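Local structure of phenylalanine--tRNA ligase beta subunit (2CXI) at residues His191-Lys194 with Tyr199-Leu202; Asp288-Leu293 with Gly301-Leu306; Phe19-Trp24 with Val45-Asp50; Ile123-Lys128 with Leu247-Thr252. The protein forms the beta subunit of phenylalanyl-tRNA synthetase, which attaches phenylalanine to tRNA(Phe) at the cost of ATP, this N-terminal part carrying the B3/4 editing and B5 domains. One frame throughout, in Å; residues are numbered along the deposited sequence.

Contact 1 of 4, residues His191-Lys194 with Tyr199-Leu202; sequences HLIK and YPLL
The backbones of 191-194 and 199-202 come closest at Ile193 and Tyr199, with CA atoms 6.3 Å apart, where the loop after helix 184-189 turns back past the first residue of strand 199-204. Ile193 aims its side chain at the strand and divides its work between two branches. Its CG1 is lodged between the backbone N and the carbonyl carbon (chi1 66°), and the extended bond beyond carries Ile193 CD1 to the root of the ring, 3.9 Å from Tyr199 CG. The other branch touches the proline ring, Ile193 CG2 lying 4.0 Å from Pro200 CD. The isoleucine comes in roughly perpendicular to the tyrosine side chain, and the ring leads on to the loop backbone: Tyr199 CE1 is 3.3 Å from Ile193 O, in an oblique approach. This corner belongs to the B3/4 editing domain, where strand 199-204 runs antiparallel to strands 154-159 and 209-212, and Leu180 of helix 176-182 touches both Ile193 and Tyr199. At the far end of the ring, Lys194 O lies in the ring plane at its edge, 3.2 Å from Tyr199 OH; this hydrogen bond is doubtful, since the hydroxyl has another acceptor within reach and its place is less sure. Putting a valine at Tyr199 would probably leave Ile193 CD1 without its aromatic neighbour and open a gap against the loop backbone and Leu180. Lys161 NZ makes weak hydrogen bonds to both Lys194 O and Tyr199 OH.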
loop_
_atom_site.group_PDB
_atom_site.type_symbol
_atom_site.label_atom_id
_atom_site.label_comp_id
_atom_site.label_asym_id
_atom_site.label_seq_id
_atom_site.Cartn_x
_atom_site.Cartn_y
_atom_site.Cartn_z
ATOM N N HIS A 191 -25.363 26.557 11.634
ATOM C CA HIS A 191 -25.563 26.540 13.087
ATOM C C HIS A 191 -25.381 25.134 13.656
ATOM O O HIS A 191 -25.045 24.984 14.850
ATOM C CB HIS A 191 -26.938 27.083 13.455
ATOM C CG HIS A 191 -28.073 26.195 13.039
ATOM N ND1 HIS A 191 -28.668 25.295 13.898
ATOM C CD2 HIS A 191 -28.724 26.074 11.861
ATOM C CE1 HIS A 191 -29.639 24.662 13.264
ATOM N NE2 HIS A 191 -29.689 25.113 12.025
ATOM N N LEU A 192 -25.544 24.124 12.784
ATOM C CA LEU A 192 -25.390 22.704 13.180
ATOM C C LEU A 192 -23.974 22.360 13.613
ATOM O O LEU A 192 -23.766 21.401 14.364
ATOM C CB LEU A 192 -25.842 21.764 12.047
ATOM C CG LEU A 192 -27.327 21.854 11.622
ATOM C CD1 LEU A 192 -27.633 20.923 10.436
ATOM C CD2 LEU A 192 -28.261 21.540 12.777
ATOM N N ILE A 193 -23.022 23.158 13.133
ATOM C CA ILE A 193 -21.575 22.919 13.333
ATOM C C ILE A 193 -20.730 24.141 13.730
ATOM O O ILE A 193 -19.639 23.974 14.274
ATOM C CB ILE A 193 -20.934 22.243 12.050
ATOM C CG1 ILE A 193 -20.956 23.191 10.850
ATOM C CG2 ILE A 193 -21.599 20.858 11.729
ATOM C CD1 ILE A 193 -20.125 22.701 9.676
ATOM N N LYS A 194 -21.210 25.351 13.446
ATOM C CA LYS A 194 -20.363 26.560 13.554
ATOM C C LYS A 194 -19.681 26.827 14.896
ATOM O O LYS A 194 -18.607 27.434 14.919
ATOM C CB LYS A 194 -21.091 27.823 13.072
ATOM C CG LYS A 194 -22.303 28.239 13.915
ATOM C CD LYS A 194 -22.300 29.743 14.097
ATOM C CE LYS A 194 -23.466 30.226 14.961
ATOM N NZ LYS A 194 -24.624 30.397 14.055
ATOM N N TYR A 199 -14.796 21.386 11.911
ATOM C CA TYR A 199 -15.959 21.061 11.045
ATOM C C TYR A 199 -15.734 19.728 10.330
ATOM O O TYR A 199 -14.579 19.380 10.015
ATOM C CB TYR A 199 -16.240 22.169 10.024
ATOM C CG TYR A 199 -16.455 23.555 10.592
ATOM C CD1 TYR A 199 -16.980 23.747 11.881
ATOM C CD2 TYR A 199 -16.139 24.685 9.828
ATOM C CE1 TYR A 199 -17.181 25.019 12.395
ATOM C CE2 TYR A 199 -16.350 25.964 10.325
ATOM C CZ TYR A 199 -16.856 26.117 11.625
ATOM O OH TYR A 199 -17.077 27.374 12.113
ATOM N N PRO A 200 -16.805 18.964 10.092
ATOM C CA PRO A 200 -16.661 17.672 9.407
ATOM C C PRO A 200 -16.264 17.924 7.951
ATOM O O PRO A 200 -16.802 18.833 7.302
ATOM C CB PRO A 200 -18.082 17.053 9.477
ATOM C CG PRO A 200 -18.856 17.908 10.490
ATOM C CD PRO A 200 -18.218 19.265 10.430
ATOM N N LEU A 201 -15.324 17.135 7.461
ATOM C CA LEU A 201 -14.917 17.221 6.077
ATOM C C LEU A 201 -14.801 15.793 5.509
ATOM O O LEU A 201 -14.273 14.897 6.160
ATOM C CB LEU A 201 -13.573 17.965 5.981
ATOM C CG LEU A 201 -13.332 18.804 4.736
ATOM C CD1 LEU A 201 -14.408 19.900 4.638
ATOM C CD2 LEU A 201 -11.923 19.437 4.823
ATOM N N LEU A 202 -15.317 15.605 4.305
ATOM C CA LEU A 202 -15.175 14.334 3.577
ATOM C C LEU A 202 -14.144 14.546 2.455
ATOM O O LEU A 202 -14.373 15.346 1.568
ATOM C CB LEU A 202 -16.533 13.942 2.970
ATOM C CG LEU A 202 -16.657 12.538 2.349
ATOM C CD1 LEU A 202 -16.282 11.344 3.353
ATOM C CD2 LEU A 202 -18.055 12.374 1.682
#

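Contact 2 of 4, residues Asp288-Leu293 with Gly301-Leu306; sequences DYIRKL and GEIKEL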
loop_
_atom_site.group_PDB
_atom_site.type_symbol
_atom_site.label_atom_id
_atom_site.label_comp_id
_atom_site.label_asym_id
_atom_site.label_seq_id
_atom_site.Cartn_x
_atom_site.Cartn_y
_atom_site.Cartn_z
ATOM N N ASP A 288 -53.378 -16.281 14.209
ATOM C CA ASP A 288 -54.697 -16.081 14.810
ATOM C C ASP A 288 -54.852 -14.656 15.381
ATOM O O ASP A 288 -55.959 -14.153 15.441
ATOM C CB ASP A 288 -55.060 -17.192 15.795
ATOM C CG ASP A 288 -56.573 -17.358 15.945
ATOM O OD1 ASP A 288 -57.285 -17.780 14.989
ATOM O OD2 ASP A 288 -57.132 -17.044 16.994
ATOM N N TYR A 289 -53.742 -13.992 15.735
ATOM C CA TYR A 289 -53.785 -12.573 16.097
ATOM C C TYR A 289 -54.310 -11.753 14.909
ATOM O O TYR A 289 -55.186 -10.907 15.064
ATOM C CB TYR A 289 -52.424 -12.055 16.539
ATOM C CG TYR A 289 -52.347 -10.544 16.702
ATOM C CD1 TYR A 289 -51.996 -9.700 15.629
ATOM C CD2 TYR A 289 -52.568 -9.963 17.950
ATOM C CE1 TYR A 289 -51.929 -8.305 15.811
ATOM C CE2 TYR A 289 -52.500 -8.585 18.136
ATOM C CZ TYR A 289 -52.175 -7.770 17.071
ATOM O OH TYR A 289 -52.099 -6.423 17.311
ATOM N N ILE A 290 -53.788 -12.046 13.722
ATOM C CA ILE A 290 -54.218 -11.371 12.514
ATOM C C ILE A 290 -55.723 -11.570 12.231
ATOM O O ILE A 290 -56.461 -10.594 11.934
ATOM C CB ILE A 290 -53.342 -11.835 11.302
ATOM C CG1 ILE A 290 -51.851 -11.515 11.535
ATOM C CG2 ILE A 290 -53.844 -11.213 9.998
ATOM C CD1 ILE A 290 -51.541 -10.054 11.527
ATOM N N ARG A 291 -56.174 -12.831 12.279
ATOM C CA ARG A 291 -57.612 -13.131 12.136
ATOM C C ARG A 291 -58.466 -12.419 13.189
ATOM O O ARG A 291 -59.401 -11.708 12.839
ATOM C CB ARG A 291 -57.860 -14.641 12.217
ATOM C CG ARG A 291 -57.747 -15.308 10.883
ATOM C CD ARG A 291 -58.047 -16.822 10.902
ATOM N NE ARG A 291 -57.046 -17.551 11.666
ATOM C CZ ARG A 291 -55.929 -18.029 11.171
ATOM N NH1 ARG A 291 -55.656 -17.879 9.888
ATOM N NH2 ARG A 291 -55.093 -18.684 11.970
ATOM N N LYS A 292 -58.123 -12.591 14.462
ATOM C CA LYS A 292 -58.945 -12.089 15.555
ATOM C C LYS A 292 -59.054 -10.561 15.571
ATOM O O LYS A 292 -60.119 -10.001 15.844
ATOM C CB LYS A 292 -58.424 -12.626 16.894
ATOM C CG LYS A 292 -58.791 -14.097 17.155
ATOM C CD LYS A 292 -60.341 -14.292 17.227
ATOM C CE LYS A 292 -60.810 -15.608 16.625
ATOM N NZ LYS A 292 -60.072 -16.783 17.167
ATOM N N LEU A 293 -57.961 -9.874 15.239
ATOM C CA LEU A 293 -58.005 -8.431 15.312
ATOM C C LEU A 293 -58.445 -7.770 14.006
ATOM O O LEU A 293 -58.909 -6.641 14.019
ATOM C CB LEU A 293 -56.702 -7.856 15.910
ATOM C CG LEU A 293 -56.300 -8.127 17.391
ATOM C CD1 LEU A 293 -57.199 -7.511 18.414
ATOM C CD2 LEU A 293 -56.140 -9.611 17.771
ATOM N N GLY A 301 -52.781 -19.729 4.593
ATOM C CA GLY A 301 -52.324 -19.566 3.218
ATOM C C GLY A 301 -52.710 -18.209 2.617
ATOM O O GLY A 301 -51.915 -17.584 1.904
ATOM N N GLU A 302 -53.934 -17.764 2.885
ATOM C CA GLU A 302 -54.379 -16.454 2.397
ATOM C C GLU A 302 -53.588 -15.296 3.022
ATOM O O GLU A 302 -53.187 -14.340 2.325
ATOM C CB GLU A 302 -55.873 -16.278 2.618
ATOM C CG GLU A 302 -56.677 -17.138 1.657
ATOM C CD GLU A 302 -58.128 -17.256 2.057
ATOM O OE1 GLU A 302 -58.433 -17.280 3.272
ATOM O OE2 GLU A 302 -58.963 -17.310 1.133
ATOM N N ILE A 303 -53.353 -15.401 4.323
ATOM C CA ILE A 303 -52.558 -14.397 5.029
ATOM C C ILE A 303 -51.137 -14.423 4.487
ATOM O O ILE A 303 -50.548 -13.361 4.217
ATOM C CB ILE A 303 -52.562 -14.609 6.560
ATOM C CG1 ILE A 303 -53.999 -14.475 7.100
ATOM C CG2 ILE A 303 -51.629 -13.558 7.230
ATOM C CD1 ILE A 303 -54.163 -14.902 8.527
ATOM N N LYS A 304 -50.574 -15.624 4.308
ATOM C CA LYS A 304 -49.237 -15.700 3.710
ATOM C C LYS A 304 -49.151 -14.936 2.365
ATOM O O LYS A 304 -48.210 -14.185 2.127
ATOM C CB LYS A 304 -48.768 -17.154 3.556
ATOM C CG LYS A 304 -47.440 -17.293 2.807
ATOM C CD LYS A 304 -46.761 -18.615 3.121
ATOM C CE LYS A 304 -45.756 -18.936 2.024
ATOM N NZ LYS A 304 -44.779 -19.882 2.507
ATOM N N GLU A 305 -50.135 -15.154 1.499
ATOM C CA GLU A 305 -50.179 -14.552 0.177
ATOM C C GLU A 305 -50.288 -13.031 0.255
ATOM O O GLU A 305 -49.710 -12.335 -0.558
ATOM C CB GLU A 305 -51.384 -15.050 -0.602
ATOM C CG GLU A 305 -51.340 -16.521 -1.010
ATOM C CD GLU A 305 -52.520 -16.864 -1.888
ATOM O OE1 GLU A 305 -53.384 -17.697 -1.482
ATOM O OE2 GLU A 305 -52.600 -16.260 -2.985
ATOM N N LEU A 306 -51.066 -12.528 1.200
ATOM C CA LEU A 306 -51.187 -11.071 1.374
ATOM C C LEU A 306 -49.858 -10.457 1.844
ATOM O O LEU A 306 -49.427 -9.432 1.312
ATOM C CB LEU A 306 -52.307 -10.735 2.351
ATOM C CG LEU A 306 -53.748 -10.994 1.865
ATOM C CD1 LEU A 306 -54.698 -10.642 2.979
ATOM C CD2 LEU A 306 -54.137 -10.227 0.574
#
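Apolar packing between Ile290 and Ile303 joins helices 287-294 and 300-309, and these two residues are also the nearest across the contact by backbone, with CA atoms 8.2 Å apart. Each points its side chain at the other helix. The reach comes mostly from Ile303: CG1 leaves anti to the carbonyl carbon and chi2 (170°) keeps the chain extended, so Ile303 CD1 is delivered to the neighbouring helix, 4.0 Å from Ile290 CG2. The same methyl has a second neighbour of a different kind. Arg291 NH1 lies 3.6 Å from Ile303 CD1, the arginine running roughly perpendicular to the isoleucine and its guanidinium turned obliquely to the methyl. The charged groups are linked along the first helix. Arg291 NE makes a weak but straight bond (169°) to Asp288 OD1, 3.3 Å away, in the plane of the guanidinium and at its edge. The second oxygen, Asp288 OD2, receives Lys292 NZ at 3.0 Å on its syn side, so one carboxylate serves two cations of its own helix. Beyond the segments, Arg291 NH1 forms a salt bridge with Asp300, the first residue of helix 300-309, and a hydrogen bond to Leu298 O in the loop before it. Both helices belong to the B5 domain, a member of the helix-turn-helix clan, and the side chain of Ile290 is about 8 Å from that of Asp341, a predicted magnesium ligand. The two segments thus meet only through the Ile303 methyl, while Arg291 ties its helix to the start of the next and is held beside that methyl.

Contact 3 of 4, residues Phe19-Trp24 with Val45-Asp50; sequences FSIEEW and VYFKLD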
loop_
_atom_site.group_PDB
_atom_site.type_symbol
_atom_site.label_atom_id
_atom_site.label_comp_id
_atom_site.label_asym_id
_atom_site.label_seq_id
_atom_site.Cartn_x
_atom_site.Cartn_y
_atom_site.Cartn_z
ATOM N N PHE A 19 -49.802 2.285 -18.247
ATOM C CA PHE A 19 -51.169 2.319 -17.726
ATOM C C PHE A 19 -51.822 3.627 -18.123
ATOM O O PHE A 19 -51.152 4.668 -18.243
ATOM C CB PHE A 19 -51.211 2.209 -16.206
ATOM C CG PHE A 19 -50.442 1.060 -15.650
ATOM C CD1 PHE A 19 -51.067 -0.159 -15.406
ATOM C CD2 PHE A 19 -49.096 1.203 -15.346
ATOM C CE1 PHE A 19 -50.353 -1.234 -14.869
ATOM C CE2 PHE A 19 -48.380 0.119 -14.815
ATOM C CZ PHE A 19 -49.016 -1.088 -14.586
ATOM N N SER A 20 -53.144 3.609 -18.314
ATOM C CA SER A 20 -53.814 4.914 -18.523
ATOM C C SER A 20 -53.790 5.772 -17.255
ATOM O O SER A 20 -53.492 5.279 -16.150
ATOM C CB SER A 20 -55.260 4.703 -18.940
ATOM O OG SER A 20 -55.940 4.076 -17.888
ATOM N N ILE A 21 -54.079 7.063 -17.421
ATOM C CA ILE A 21 -54.258 7.949 -16.282
ATOM C C ILE A 21 -55.363 7.433 -15.342
ATOM O O ILE A 21 -55.222 7.459 -14.107
ATOM C CB ILE A 21 -54.549 9.397 -16.746
ATOM C CG1 ILE A 21 -53.340 9.982 -17.509
ATOM C CG2 ILE A 21 -54.949 10.252 -15.542
ATOM C CD1 ILE A 21 -52.031 10.087 -16.671
ATOM N N GLU A 22 -56.441 6.918 -15.926
ATOM C CA GLU A 22 -57.530 6.377 -15.116
ATOM C C GLU A 22 -57.067 5.161 -14.276
ATOM O O GLU A 22 -57.449 5.028 -13.119
ATOM C CB GLU A 22 -58.763 6.034 -15.983
ATOM C CG GLU A 22 -59.859 5.317 -15.202
ATOM C CD GLU A 22 -61.168 5.146 -15.987
ATOM O OE1 GLU A 22 -61.299 5.715 -17.074
ATOM O OE2 GLU A 22 -62.038 4.424 -15.504
ATOM N N GLU A 23 -56.234 4.297 -14.844
ATOM C CA GLU A 23 -55.648 3.163 -14.091
ATOM C C GLU A 23 -54.630 3.628 -13.013
ATOM O O GLU A 23 -54.553 3.038 -11.922
ATOM C CB GLU A 23 -54.976 2.192 -15.046
ATOM C CG GLU A 23 -55.976 1.392 -15.900
ATOM C CD GLU A 23 -55.321 0.556 -16.980
ATOM O OE1 GLU A 23 -54.326 1.006 -17.558
ATOM O OE2 GLU A 23 -55.846 -0.549 -17.266
ATOM N N TRP A 24 -53.894 4.693 -13.323
ATOM C CA TRP A 24 -52.914 5.307 -12.392
ATOM C C TRP A 24 -53.551 5.771 -11.089
ATOM O O TRP A 24 -52.923 5.760 -10.033
ATOM C CB TRP A 24 -52.106 6.425 -13.075
ATOM C CG TRP A 24 -50.792 5.874 -13.667
ATOM C CD1 TRP A 24 -50.469 5.693 -14.991
ATOM C CD2 TRP A 24 -49.669 5.392 -12.917
ATOM N NE1 TRP A 24 -49.202 5.151 -15.109
ATOM C CE2 TRP A 24 -48.702 4.918 -13.850
ATOM C CE3 TRP A 24 -49.409 5.243 -11.540
ATOM C CZ2 TRP A 24 -47.470 4.370 -13.451
ATOM C CZ3 TRP A 24 -48.170 4.709 -11.135
ATOM C CH2 TRP A 24 -47.227 4.261 -12.100
ATOM N N VAL A 45 -45.477 13.557 -19.423
ATOM C CA VAL A 45 -46.392 13.602 -18.279
ATOM C C VAL A 45 -45.638 13.454 -16.932
ATOM O O VAL A 45 -44.810 12.536 -16.771
ATOM C CB VAL A 45 -47.538 12.543 -18.409
ATOM C CG1 VAL A 45 -48.446 12.532 -17.171
ATOM C CG2 VAL A 45 -48.373 12.765 -19.702
ATOM N N TYR A 46 -45.996 14.313 -15.974
ATOM C CA TYR A 46 -45.489 14.268 -14.597
ATOM C C TYR A 46 -46.630 14.146 -13.602
ATOM O O TYR A 46 -47.748 14.631 -13.873
ATOM C CB TYR A 46 -44.695 15.535 -14.296
ATOM C CG TYR A 46 -43.426 15.601 -15.098
ATOM C CD1 TYR A 46 -42.266 14.988 -14.644
ATOM C CD2 TYR A 46 -43.396 16.258 -16.345
ATOM C CE1 TYR A 46 -41.082 15.041 -15.406
ATOM C CE2 TYR A 46 -42.232 16.316 -17.103
ATOM C CZ TYR A 46 -41.079 15.712 -16.633
ATOM O OH TYR A 46 -39.917 15.778 -17.390
ATOM N N PHE A 47 -46.367 13.441 -12.500
ATOM C CA PHE A 47 -47.247 13.403 -11.345
ATOM C C PHE A 47 -46.567 14.090 -10.151
ATOM O O PHE A 47 -45.328 13.989 -9.967
ATOM C CB PHE A 47 -47.559 11.951 -10.920
ATOM C CG PHE A 47 -48.056 11.046 -12.003
ATOM C CD1 PHE A 47 -48.822 11.515 -13.084
ATOM C CD2 PHE A 47 -47.866 9.654 -11.865
ATOM C CE1 PHE A 47 -49.312 10.636 -14.034
ATOM C CE2 PHE A 47 -48.379 8.758 -12.806
ATOM C CZ PHE A 47 -49.104 9.239 -13.891
ATOM N N LYS A 48 -47.360 14.790 -9.347
ATOM C CA LYS A 48 -46.965 15.064 -7.980
ATOM C C LYS A 48 -47.687 14.045 -7.079
ATOM O O LYS A 48 -48.926 13.942 -7.075
ATOM C CB LYS A 48 -47.278 16.487 -7.536
ATOM C CG LYS A 48 -46.766 16.764 -6.088
ATOM C CD LYS A 48 -46.993 18.218 -5.671
ATOM C CE LYS A 48 -46.450 19.200 -6.725
ATOM N NZ LYS A 48 -44.955 19.324 -6.676
ATOM N N LEU A 49 -46.889 13.268 -6.351
ATOM C CA LEU A 49 -47.403 12.265 -5.445
ATOM C C LEU A 49 -47.322 12.772 -4.010
ATOM O O LEU A 49 -46.420 13.540 -3.656
ATOM C CB LEU A 49 -46.633 10.946 -5.621
ATOM C CG LEU A 49 -46.607 10.322 -7.021
ATOM C CD1 LEU A 49 -45.803 9.024 -7.044
ATOM C CD2 LEU A 49 -48.078 10.035 -7.458
ATOM N N ASP A 50 -48.308 12.380 -3.209
ATOM C CA ASP A 50 -48.360 12.787 -1.821
ATOM C C ASP A 50 -48.216 11.514 -1.024
ATOM O O ASP A 50 -49.122 10.670 -1.010
ATOM C CB ASP A 50 -49.695 13.463 -1.541
ATOM C CG ASP A 50 -49.840 13.972 -0.103
ATOM O OD1 ASP A 50 -48.936 13.814 0.744
ATOM O OD2 ASP A 50 -50.897 14.571 0.235
#
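The indole of Trp24 has an aromatic residue on each face, both set toward the rim: Phe47 on one, with Phe47 CE2 3.6 Å from Trp24 CD2, and Phe19 on the opposite one. The pair across the contact is T-shaped, the edge of Phe47 turned to the face of Trp24, with 5.0 Å between the centroids of the phenyl and the five-membered ring and 65° between their planes. Phe47 CZ joins CE2 over the indole, 3.8 Å from Trp24 CG. On another part of the phenyl rim, near the ring plane, Ile21 CD1 comes to 3.8 Å from Phe47 CE1. Phe47 CG stands anti to its carbonyl carbon (chi1 -52°), which brings the CE2-CZ edge over the indole. Ile21 CD1 also touches Val45 CG1, more loosely, at 4.4 Å. The start of helix 21-30 is fixed by a capping box: Ser20, the N-cap, accepts from Glu23 N at its OG (3.1 Å, 160°), and Glu23 OE1 accepts in turn from Ser20 N at 3.0 Å. Trp24 NE1 donates to Glu12 OE2 of helix 8-15, which also binds Phe19 N. With a leucine in place of Trp24, Phe47 is likely to lose the flat face its edge rests on, and Glu12 the indole N-H it accepts. Phe47 projects from strand 44-51, the middle one of a three-stranded antiparallel sheet, toward helices 8-15 and 21-30; Leu11 of the first helix, Val6 of strand 3-7 and Leu35 of strand 33-41 close around it.

Contact 4 of 4, residues Ile123-Lys128 with Leu247-Thr252; sequences IQLQEK and LNVMVT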
loop_
_atom_site.group_PDB
_atom_site.type_symbol
_atom_site.label_atom_id
_atom_site.label_comp_id
_atom_site.label_asym_id
_atom_site.label_seq_id
_atom_site.Cartn_x
_atom_site.Cartn_y
_atom_site.Cartn_z
ATOM N N ILE A 123 -31.536 12.817 -6.634
ATOM C CA ILE A 123 -31.424 14.115 -5.947
ATOM C C ILE A 123 -32.639 14.501 -5.073
ATOM O O ILE A 123 -32.480 14.977 -3.943
ATOM C CB ILE A 123 -31.094 15.267 -6.968
ATOM C CG1 ILE A 123 -29.718 15.022 -7.623
ATOM C CG2 ILE A 123 -31.187 16.647 -6.299
ATOM C CD1 ILE A 123 -29.250 16.122 -8.651
ATOM N N GLN A 124 -33.845 14.325 -5.604
ATOM C CA GLN A 124 -35.052 14.630 -4.832
ATOM C C GLN A 124 -35.140 13.698 -3.592
ATOM O O GLN A 124 -35.498 14.146 -2.500
ATOM C CB GLN A 124 -36.267 14.411 -5.701
ATOM C CG GLN A 124 -37.560 14.705 -5.017
ATOM C CD GLN A 124 -38.739 14.630 -5.975
ATOM O OE1 GLN A 124 -39.494 15.594 -6.109
ATOM N NE2 GLN A 124 -38.928 13.468 -6.591
ATOM N N LEU A 125 -34.794 12.429 -3.781
ATOM C CA LEU A 125 -34.816 11.451 -2.679
ATOM C C LEU A 125 -33.815 11.827 -1.572
ATOM O O LEU A 125 -34.119 11.822 -0.362
ATOM C CB LEU A 125 -34.621 10.019 -3.187
ATOM C CG LEU A 125 -34.685 8.910 -2.111
ATOM C CD1 LEU A 125 -36.032 8.900 -1.399
ATOM C CD2 LEU A 125 -34.395 7.559 -2.766
ATOM N N GLN A 126 -32.643 12.241 -2.002
ATOM C CA GLN A 126 -31.632 12.759 -1.098
ATOM C C GLN A 126 -32.200 13.930 -0.268
ATOM O O GLN A 126 -32.089 13.953 0.964
ATOM C CB GLN A 126 -30.401 13.087 -1.966
ATOM C CG GLN A 126 -29.394 13.977 -1.449
ATOM C CD GLN A 126 -28.235 14.100 -2.449
ATOM O OE1 GLN A 126 -27.125 14.333 -2.044
ATOM N NE2 GLN A 126 -28.508 13.918 -3.747
ATOM N N GLU A 127 -32.878 14.872 -0.923
ATOM C CA GLU A 127 -33.469 15.992 -0.219
ATOM C C GLU A 127 -34.652 15.575 0.645
ATOM O O GLU A 127 -34.783 16.050 1.761
ATOM C CB GLU A 127 -33.912 17.088 -1.200
ATOM C CG GLU A 127 -32.775 17.670 -2.042
ATOM C CD GLU A 127 -33.231 18.528 -3.242
ATOM O OE1 GLU A 127 -34.463 18.668 -3.518
ATOM O OE2 GLU A 127 -32.339 19.072 -3.925
ATOM N N LYS A 128 -35.553 14.754 0.119
ATOM C CA LYS A 128 -36.759 14.363 0.905
ATOM C C LYS A 128 -36.378 13.561 2.139
ATOM O O LYS A 128 -36.916 13.780 3.225
ATOM C CB LYS A 128 -37.730 13.544 0.058
ATOM C CG LYS A 128 -38.239 14.281 -1.179
ATOM C CD LYS A 128 -39.165 15.468 -0.833
ATOM C CE LYS A 128 -39.334 16.353 -2.060
ATOM N NZ LYS A 128 -40.375 17.437 -1.831
ATOM N N LEU A 247 -29.232 5.049 4.137
ATOM C CA LEU A 247 -28.311 4.470 3.143
ATOM C C LEU A 247 -28.988 3.292 2.419
ATOM O O LEU A 247 -28.885 3.145 1.191
ATOM C CB LEU A 247 -27.054 3.950 3.873
ATOM C CG LEU A 247 -26.000 3.310 2.954
ATOM C CD1 LEU A 247 -25.342 4.452 2.057
ATOM C CD2 LEU A 247 -24.931 2.540 3.781
ATOM N N ASN A 248 -29.677 2.447 3.190
ATOM C CA ASN A 248 -30.378 1.323 2.650
ATOM C C ASN A 248 -31.432 1.746 1.639
ATOM O O ASN A 248 -31.565 1.117 0.591
ATOM C CB ASN A 248 -30.999 0.478 3.758
ATOM C CG ASN A 248 -29.918 -0.241 4.655
ATOM O OD1 ASN A 248 -30.238 -0.815 5.719
ATOM N ND2 ASN A 248 -28.701 -0.242 4.198
ATOM N N VAL A 249 -32.207 2.779 1.984
ATOM C CA VAL A 249 -33.183 3.330 1.049
ATOM C C VAL A 249 -32.478 3.791 -0.269
ATOM O O VAL A 249 -32.900 3.427 -1.363
ATOM C CB VAL A 249 -34.011 4.465 1.732
ATOM C CG1 VAL A 249 -34.808 5.280 0.683
ATOM C CG2 VAL A 249 -34.941 3.864 2.826
HETATM N N MSE A 250 -31.406 4.571 -0.148
HETATM C CA MSE A 250 -30.655 5.091 -1.323
HETATM C C MSE A 250 -30.162 3.967 -2.228
HETATM O O MSE A 250 -30.349 4.022 -3.443
HETATM C CB MSE A 250 -29.434 5.938 -0.910
HETATM C CG MSE A 250 -29.736 7.273 -0.240
HETATM SE SE MSE A 250 -30.815 8.540 -1.417
HETATM C CE MSE A 250 -29.990 8.245 -3.109
ATOM N N VAL A 251 -29.463 2.983 -1.654
ATOM C CA VAL A 251 -28.881 1.920 -2.492
ATOM C C VAL A 251 -29.918 0.961 -3.100
ATOM O O VAL A 251 -29.708 0.467 -4.196
ATOM C CB VAL A 251 -27.765 1.086 -1.737
ATOM C CG1 VAL A 251 -26.689 2.013 -1.147
ATOM C CG2 VAL A 251 -28.357 0.207 -0.624
ATOM N N THR A 252 -31.011 0.668 -2.381
ATOM C CA THR A 252 -32.050 -0.165 -2.965
ATOM C C THR A 252 -32.834 0.580 -4.042
ATOM O O THR A 252 -33.259 -0.040 -5.009
ATOM C CB THR A 252 -32.984 -0.823 -1.917
ATOM O OG1 THR A 252 -33.629 0.179 -1.122
ATOM C CG2 THR A 252 -32.153 -1.694 -0.892
#
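Leu125 reaches from helix 116-133 to Met250 and Val249 on helix 240-255. From its CA the bond to CB already heads for the other helix, and CG stands anti to the backbone N (chi1 -178°). This places Leu125 CG 3.9 Å from Met250 SE, the residue being a selenomethionine in this model. One bond further, Leu125 CD2 stays by Met250 SE, also at 3.9 Å. Leu125 CD2 is in addition 4.2 Å from Val249 CG1, the two side chains meeting at a slant. The Met250 chain is bent at chi2 and chi3, and it lies alongside Leu125, the two pointing opposite ways. The segments are antiparallel, with 168° between their helix directions and 10.9 Å between axes, a pair of helices in the B3/4 editing domain. Helix 240-255 in turn lies on the mixed sheet: Leu247 and Val251 touch strands 103-110 and 231-237, and Met250 meets Ile142 and Ile144 of strand 140-146. Met250 SE also comes to 4.2 Å from Gln126 N. On the same helix as Met250, Asn248 O accepts twice, from Thr252 N and, at 2.8 Å, from Thr252 OG1, the donors arriving from opposite faces of the carbonyl plane.

Contact 4 sits close to the centre of the chain, while contacts 1, 2 and 3 lie 22 to 30 Å from it. Distance is not burial, however: contacts 1, 2 and 4 are buried and contact 3 partly so. Contacts 1 and 4 share the B3/4 domain; 1 ties a loop to a strand there, and 4 pairs two antiparallel helices. Contact 2, also helix on helix, lies in the B5 domain, and contact 3 sets a helix on the N-terminal three-stranded sheet. The chemistry differs with the elements joined: aliphatic with a selenium between the helices of contact 4, isoleucines plus an arginine between those of contact 2, aromatic for helix on sheet in contact 3, tyrosine ring against loop backbone in contact 1.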